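Local coordinates for protein thin, isoform D (Drosophila melanogaster, PDB 6XG7) that probably acts as a RING-type, zinc-binding ubiquitin ligase of muscle, its NHL-repeat beta-propeller, the part in this structure, being likely to bind partner proteins, at residues Phe129-Trp143 / Ile153-Phe166. Residues are numbered along the deposited sequence; the frame is centred on the assembly and turned at random. Where two conformers were deposited one is given.
Sequences FGSQGTADGKFNYPW and IYVCDKENHRVQVF
In this NHL-repeat blade of the beta-propeller, the loop arriving from the preceding blade folds over the hairpin of strands 153-157 and 162-166, and Asp-157 holds it at the backbone of Asn-140. With CG anti to the backbone N (chi1 -177°), the Asp-157 carboxylate reaches under the loop, where OD1 accepts from the backbone N of Asn-140, 2.8 Å away, on its syn lone pair. Its OD2 receives Arg-162 NE in a salt bridge of 2.8 Å, together with the amides of Asn-160 and Gln-164. These donors reach onward: Arg-162 NH2 and Gln-164 NE2 approach Lys-138 O from opposite faces of its carbonyl plane, and Asn-160 ND2 binds Gly-133 O. An asparagine in place of Asp-157 would probably leave the buried guanidinium without its countercharge and set an amide donor against N-H groups now accepted by the carboxylate. Phe-129, Phe-139 and Phe-166 cluster, the first two also touching Ile-116 of strand 115-119 in the preceding blade; Phe-129 CE2 sits over the centre of the Phe-166 ring, 3.4 Å above its plane, the two planes inclined at 49°. Asn-140 ND2 donates almost straight (176°) to Asn-160 OD1, 3.0 Å away.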
loop_
_atom_site.group_PDB
_atom_site.type_symbol
_atom_site.label_atom_id
_atom_site.label_comp_id
_atom_site.label_asym_id
_atom_site.label_seq_id
_atom_site.Cartn_x
_atom_site.Cartn_y
_atom_site.Cartn_z
ATOM N N PHE A 129 -16.154 -8.470 -4.625
ATOM C CA PHE A 129 -16.094 -8.728 -6.051
ATOM C C PHE A 129 -14.787 -9.414 -6.386
ATOM O O PHE A 129 -13.754 -9.171 -5.750
ATOM C CB PHE A 129 -16.327 -7.479 -6.914
ATOM C CG PHE A 129 -15.326 -6.354 -6.705
ATOM C CD1 PHE A 129 -15.526 -5.385 -5.731
ATOM C CD2 PHE A 129 -14.225 -6.239 -7.531
ATOM C CE1 PHE A 129 -14.626 -4.331 -5.577
ATOM C CE2 PHE A 129 -13.331 -5.191 -7.381
ATOM C CZ PHE A 129 -13.527 -4.242 -6.408
ATOM N N GLY A 130 -14.852 -10.276 -7.382
ATOM C CA GLY A 130 -13.696 -10.991 -7.867
ATOM C C GLY A 130 -13.652 -12.432 -7.387
ATOM O O GLY A 130 -14.268 -12.815 -6.389
ATOM N N SER A 131 -12.936 -13.243 -8.153
ATOM C CA SER A 131 -12.595 -14.605 -7.784
ATOM C C SER A 131 -11.314 -14.949 -8.530
ATOM O O SER A 131 -10.808 -14.154 -9.327
ATOM C CB SER A 131 -13.732 -15.582 -8.111
ATOM O OG SER A 131 -14.022 -15.585 -9.497
ATOM N N GLN A 132 -10.788 -16.138 -8.266
ATOM C CA GLN A 132 -9.486 -16.508 -8.801
ATOM C C GLN A 132 -9.556 -16.775 -10.302
ATOM O O GLN A 132 -10.429 -17.509 -10.774
ATOM C CB GLN A 132 -8.949 -17.730 -8.055
ATOM C CG GLN A 132 -7.526 -18.072 -8.415
ATOM C CD GLN A 132 -7.447 -19.108 -9.502
ATOM O OE1 GLN A 132 -8.188 -20.083 -9.482
ATOM N NE2 GLN A 132 -6.551 -18.908 -10.452
ATOM N N GLY A 133 -8.637 -16.175 -11.051
ATOM C CA GLY A 133 -8.553 -16.423 -12.476
ATOM C C GLY A 133 -7.901 -15.268 -13.213
ATOM O O GLY A 133 -7.288 -14.385 -12.614
ATOM N N THR A 134 -8.014 -15.328 -14.548
ATOM C CA THR A 134 -7.382 -14.372 -15.442
ATOM C C THR A 134 -8.371 -13.548 -16.250
ATOM O O THR A 134 -7.944 -12.594 -16.907
ATOM C CB THR A 134 -6.424 -15.076 -16.423
ATOM O OG1 THR A 134 -7.144 -16.087 -17.133
ATOM C CG2 THR A 134 -5.225 -15.702 -15.682
ATOM N N ALA A 135 -9.658 -13.895 -16.254
ATOM C CA ALA A 135 -10.655 -13.069 -16.926
ATOM C C ALA A 135 -10.682 -11.668 -16.307
ATOM O O ALA A 135 -10.187 -11.431 -15.194
ATOM C CB ALA A 135 -12.033 -13.727 -16.820
ATOM N N ASP A 136 -11.248 -10.724 -17.051
ATOM C CA ASP A 136 -11.447 -9.387 -16.506
ATOM C C ASP A 136 -12.278 -9.492 -15.236
ATOM O O ASP A 136 -13.306 -10.175 -15.209
ATOM C CB ASP A 136 -12.188 -8.502 -17.502
ATOM C CG ASP A 136 -11.385 -8.197 -18.734
ATOM O OD1 ASP A 136 -10.181 -8.512 -18.792
ATOM O OD2 ASP A 136 -11.982 -7.618 -19.662
ATOM N N GLY A 137 -11.830 -8.824 -14.178
ATOM C CA GLY A 137 -12.530 -8.907 -12.912
ATOM C C GLY A 137 -12.174 -10.099 -12.057
ATOM O O GLY A 137 -12.734 -10.246 -10.968
ATOM N N LYS A 138 -11.282 -10.965 -12.519
ATOM C CA LYS A 138 -10.746 -12.052 -11.722
ATOM C C LYS A 138 -9.281 -11.767 -11.426
ATOM O O LYS A 138 -8.615 -11.038 -12.166
ATOM C CB LYS A 138 -10.915 -13.372 -12.456
ATOM C CG LYS A 138 -12.381 -13.792 -12.589
ATOM C CD LYS A 138 -12.522 -15.215 -13.038
ATOM C CE LYS A 138 -13.990 -15.569 -13.193
ATOM N NZ LYS A 138 -14.140 -16.981 -13.611
ATOM N N PHE A 139 -8.790 -12.340 -10.331
ATOM C CA PHE A 139 -7.468 -12.033 -9.811
ATOM C C PHE A 139 -6.643 -13.293 -9.583
ATOM O O PHE A 139 -7.159 -14.384 -9.312
ATOM C CB PHE A 139 -7.541 -11.319 -8.457
ATOM C CG PHE A 139 -8.391 -10.080 -8.452
ATOM C CD1 PHE A 139 -7.909 -8.914 -8.991
ATOM C CD2 PHE A 139 -9.649 -10.075 -7.900
ATOM C CE1 PHE A 139 -8.668 -7.749 -8.986
ATOM C CE2 PHE A 139 -10.414 -8.925 -7.887
ATOM C CZ PHE A 139 -9.911 -7.753 -8.444
ATOM N N ASN A 140 -5.334 -13.105 -9.611
ATOM C CA ASN A 140 -4.402 -14.078 -9.046
ATOM C C ASN A 140 -3.551 -13.314 -8.043
ATOM O O ASN A 140 -2.521 -12.737 -8.395
ATOM C CB ASN A 140 -3.552 -14.769 -10.108
ATOM C CG ASN A 140 -4.258 -15.942 -10.747
ATOM O OD1 ASN A 140 -4.703 -16.858 -10.065
ATOM N ND2 ASN A 140 -4.335 -15.931 -12.070
ATOM N N TYR A 141 -4.006 -13.323 -6.795
ATOM C CA TYR A 141 -3.352 -12.720 -5.640
ATOM C C TYR A 141 -3.427 -11.200 -5.718
ATOM O O TYR A 141 -2.414 -10.522 -5.944
ATOM C CB TYR A 141 -1.902 -13.188 -5.465
ATOM C CG TYR A 141 -1.794 -14.684 -5.463
ATOM C CD1 TYR A 141 -2.085 -15.451 -4.326
ATOM C CD2 TYR A 141 -1.423 -15.357 -6.610
ATOM C CE1 TYR A 141 -2.003 -16.839 -4.346
ATOM C CE2 TYR A 141 -1.354 -16.733 -6.648
ATOM C CZ TYR A 141 -1.633 -17.467 -5.525
ATOM O OH TYR A 141 -1.543 -18.831 -5.609
ATOM N N PRO A 142 -4.610 -10.625 -5.533
ATOM C CA PRO A 142 -4.684 -9.166 -5.421
ATOM C C PRO A 142 -3.911 -8.723 -4.193
ATOM O O PRO A 142 -4.003 -9.331 -3.126
ATOM C CB PRO A 142 -6.182 -8.900 -5.273
ATOM C CG PRO A 142 -6.707 -10.116 -4.584
ATOM C CD PRO A 142 -5.873 -11.268 -5.120
ATOM N N TRP A 143 -3.134 -7.659 -4.356
ATOM C CA TRP A 143 -2.199 -7.240 -3.325
ATOM C C TRP A 143 -2.495 -5.795 -2.926
ATOM O O TRP A 143 -3.360 -5.551 -2.082
ATOM C CB TRP A 143 -0.751 -7.477 -3.766
ATOM C CG TRP A 143 0.196 -7.574 -2.591
ATOM C CD1 TRP A 143 0.630 -6.547 -1.796
ATOM C CD2 TRP A 143 0.790 -8.760 -2.058
ATOM N NE1 TRP A 143 1.453 -7.020 -0.812
ATOM C CE2 TRP A 143 1.572 -8.370 -0.946
ATOM C CE3 TRP A 143 0.739 -10.108 -2.404
ATOM C CZ2 TRP A 143 2.300 -9.277 -0.182
ATOM C CZ3 TRP A 143 1.479 -11.016 -1.641
ATOM C CH2 TRP A 143 2.253 -10.590 -0.555
ATOM N N ILE A 153 -11.593 2.118 -7.860
ATOM C CA ILE A 153 -10.711 1.203 -7.143
ATOM C C ILE A 153 -9.658 0.666 -8.110
ATOM O O ILE A 153 -9.986 0.165 -9.193
ATOM C CB ILE A 153 -11.519 0.052 -6.514
ATOM C CG1 ILE A 153 -12.520 0.582 -5.498
ATOM C CG2 ILE A 153 -10.594 -0.961 -5.867
ATOM C CD1 ILE A 153 -13.530 -0.460 -5.034
ATOM N N TYR A 154 -8.394 0.746 -7.710
ATOM C CA TYR A 154 -7.268 0.288 -8.513
ATOM C C TYR A 154 -6.566 -0.819 -7.741
ATOM O O TYR A 154 -6.180 -0.613 -6.584
ATOM C CB TYR A 154 -6.271 1.433 -8.766
ATOM C CG TYR A 154 -6.834 2.641 -9.488
ATOM C CD1 TYR A 154 -7.707 3.516 -8.850
ATOM C CD2 TYR A 154 -6.502 2.901 -10.807
ATOM C CE1 TYR A 154 -8.235 4.606 -9.493
ATOM C CE2 TYR A 154 -7.035 3.992 -11.471
ATOM C CZ TYR A 154 -7.892 4.844 -10.803
ATOM O OH TYR A 154 -8.407 5.933 -11.481
ATOM N N VAL A 155 -6.392 -1.974 -8.383
ATOM C CA VAL A 155 -5.903 -3.187 -7.741
ATOM C C VAL A 155 -4.646 -3.676 -8.447
ATOM O O VAL A 155 -4.634 -3.840 -9.671
ATOM C CB VAL A 155 -6.953 -4.313 -7.793
ATOM C CG1 VAL A 155 -6.409 -5.590 -7.120
ATOM C CG2 VAL A 155 -8.236 -3.879 -7.163
ATOM N N CYS A 156 -3.629 -3.874 -7.666
ATOM C CA CYS A 156 -2.432 -4.665 -8.160
ATOM C C CYS A 156 -2.658 -6.209 -8.138
ATOM O O CYS A 156 -2.825 -6.850 -7.089
ATOM C CB CYS A 156 -1.218 -4.418 -7.276
ATOM S SG CYS A 156 -0.442 -2.858 -7.545
ATOM N N ASP A 157 -2.863 -6.735 -9.323
ATOM C CA ASP A 157 -3.256 -8.135 -9.501
ATOM C C ASP A 157 -1.949 -8.873 -9.761
ATOM O O ASP A 157 -1.521 -9.043 -10.904
ATOM C CB ASP A 157 -4.217 -8.188 -10.686
ATOM C CG ASP A 157 -4.758 -9.560 -10.951
ATOM O OD1 ASP A 157 -4.439 -10.489 -10.185
ATOM O OD2 ASP A 157 -5.515 -9.686 -11.941
ATOM N N LYS A 158 -1.303 -9.286 -8.669
ATOM C CA LYS A 158 0.142 -9.507 -8.676
ATOM C C LYS A 158 0.553 -10.569 -9.688
ATOM O O LYS A 158 1.437 -10.332 -10.520
ATOM C CB LYS A 158 0.611 -9.887 -7.271
ATOM C CG LYS A 158 2.104 -10.114 -7.196
ATOM C CD LYS A 158 2.563 -10.365 -5.779
ATOM C CE LYS A 158 2.283 -11.780 -5.300
ATOM N NZ LYS A 158 3.252 -12.799 -5.822
ATOM N N GLU A 159 -0.034 -11.760 -9.607
ATOM C CA GLU A 159 0.415 -12.843 -10.480
ATOM C C GLU A 159 -0.176 -12.760 -11.879
ATOM O O GLU A 159 0.207 -13.556 -12.737
ATOM C CB GLU A 159 0.186 -14.208 -9.828
ATOM C CG GLU A 159 1.190 -14.504 -8.732
ATOM C CD GLU A 159 2.615 -14.365 -9.209
ATOM O OE1 GLU A 159 2.966 -15.013 -10.217
ATOM O OE2 GLU A 159 3.352 -13.555 -8.596
ATOM N N ASN A 160 -1.072 -11.813 -12.142
ATOM C CA ASN A 160 -1.467 -11.511 -13.511
ATOM C C ASN A 160 -0.699 -10.325 -14.086
ATOM O O ASN A 160 -0.985 -9.896 -15.206
ATOM C CB ASN A 160 -2.975 -11.272 -13.599
ATOM C CG ASN A 160 -3.783 -12.535 -13.380
ATOM O OD1 ASN A 160 -3.331 -13.648 -13.655
ATOM N ND2 ASN A 160 -4.990 -12.366 -12.867
ATOM N N HIS A 161 0.273 -9.793 -13.344
ATOM C CA HIS A 161 1.183 -8.741 -13.805
ATOM C C HIS A 161 0.426 -7.549 -14.391
ATOM O O HIS A 161 0.774 -6.983 -15.425
ATOM C CB HIS A 161 2.234 -9.315 -14.751
ATOM C CG HIS A 161 2.931 -10.514 -14.180
ATOM N ND1 HIS A 161 3.746 -10.439 -13.069
ATOM C CD2 HIS A 161 2.899 -11.820 -14.537
ATOM C CE1 HIS A 161 4.204 -11.644 -12.782
ATOM N NE2 HIS A 161 3.700 -12.501 -13.654
ATOM N N ARG A 162 -0.605 -7.122 -13.666
ATOM C CA ARG A 162 -1.460 -6.068 -14.182
ATOM C C ARG A 162 -2.110 -5.289 -13.053
ATOM O O ARG A 162 -2.180 -5.735 -11.903
ATOM C CB ARG A 162 -2.540 -6.639 -15.104
ATOM C CG ARG A 162 -3.568 -7.499 -14.375
ATOM C CD ARG A 162 -4.438 -8.244 -15.352
ATOM N NE ARG A 162 -5.460 -9.043 -14.696
ATOM C CZ ARG A 162 -6.325 -9.791 -15.370
ATOM N NH1 ARG A 162 -6.287 -9.789 -16.698
ATOM N NH2 ARG A 162 -7.247 -10.497 -14.751
ATOM N N VAL A 163 -2.625 -4.126 -13.422
ATOM C CA VAL A 163 -3.519 -3.326 -12.605
ATOM C C VAL A 163 -4.902 -3.449 -13.213
ATOM O O VAL A 163 -5.063 -3.330 -14.431
ATOM C CB VAL A 163 -3.059 -1.855 -12.596
ATOM C CG1 VAL A 163 -4.063 -0.983 -11.885
ATOM C CG2 VAL A 163 -1.704 -1.733 -11.949
ATOM N N GLN A 164 -5.904 -3.651 -12.372
ATOM C CA GLN A 164 -7.292 -3.614 -12.801
ATOM C C GLN A 164 -8.003 -2.474 -12.084
ATOM O O GLN A 164 -7.713 -2.157 -10.924
ATOM C CB GLN A 164 -8.020 -4.924 -12.527
ATOM C CG GLN A 164 -7.505 -6.114 -13.289
ATOM C CD GLN A 164 -8.465 -7.273 -13.207
ATOM O OE1 GLN A 164 -9.553 -7.225 -13.779
ATOM N NE2 GLN A 164 -8.096 -8.298 -12.454
ATOM N N VAL A 165 -8.940 -1.855 -12.795
ATOM C CA VAL A 165 -9.660 -0.669 -12.350
ATOM C C VAL A 165 -11.149 -0.988 -12.329
ATOM O O VAL A 165 -11.687 -1.570 -13.282
ATOM C CB VAL A 165 -9.381 0.553 -13.253
ATOM C CG1 VAL A 165 -10.019 1.798 -12.666
ATOM C CG2 VAL A 165 -7.874 0.742 -13.447
ATOM N N PHE A 166 -11.817 -0.573 -11.249
ATOM C CA PHE A 166 -13.214 -0.877 -10.989
ATOM C C PHE A 166 -13.933 0.378 -10.524
ATOM O O PHE A 166 -13.336 1.270 -9.914
ATOM C CB PHE A 166 -13.354 -1.939 -9.875
ATOM C CG PHE A 166 -12.627 -3.198 -10.173
ATOM C CD1 PHE A 166 -11.283 -3.333 -9.866
ATOM C CD2 PHE A 166 -13.264 -4.246 -10.825
ATOM C CE1 PHE A 166 -10.605 -4.494 -10.188
ATOM C CE2 PHE A 166 -12.575 -5.391 -11.132
ATOM C CZ PHE A 166 -11.253 -5.507 -10.820
HETATM O O HOH W 1 -8.381 -10.699 -18.811
#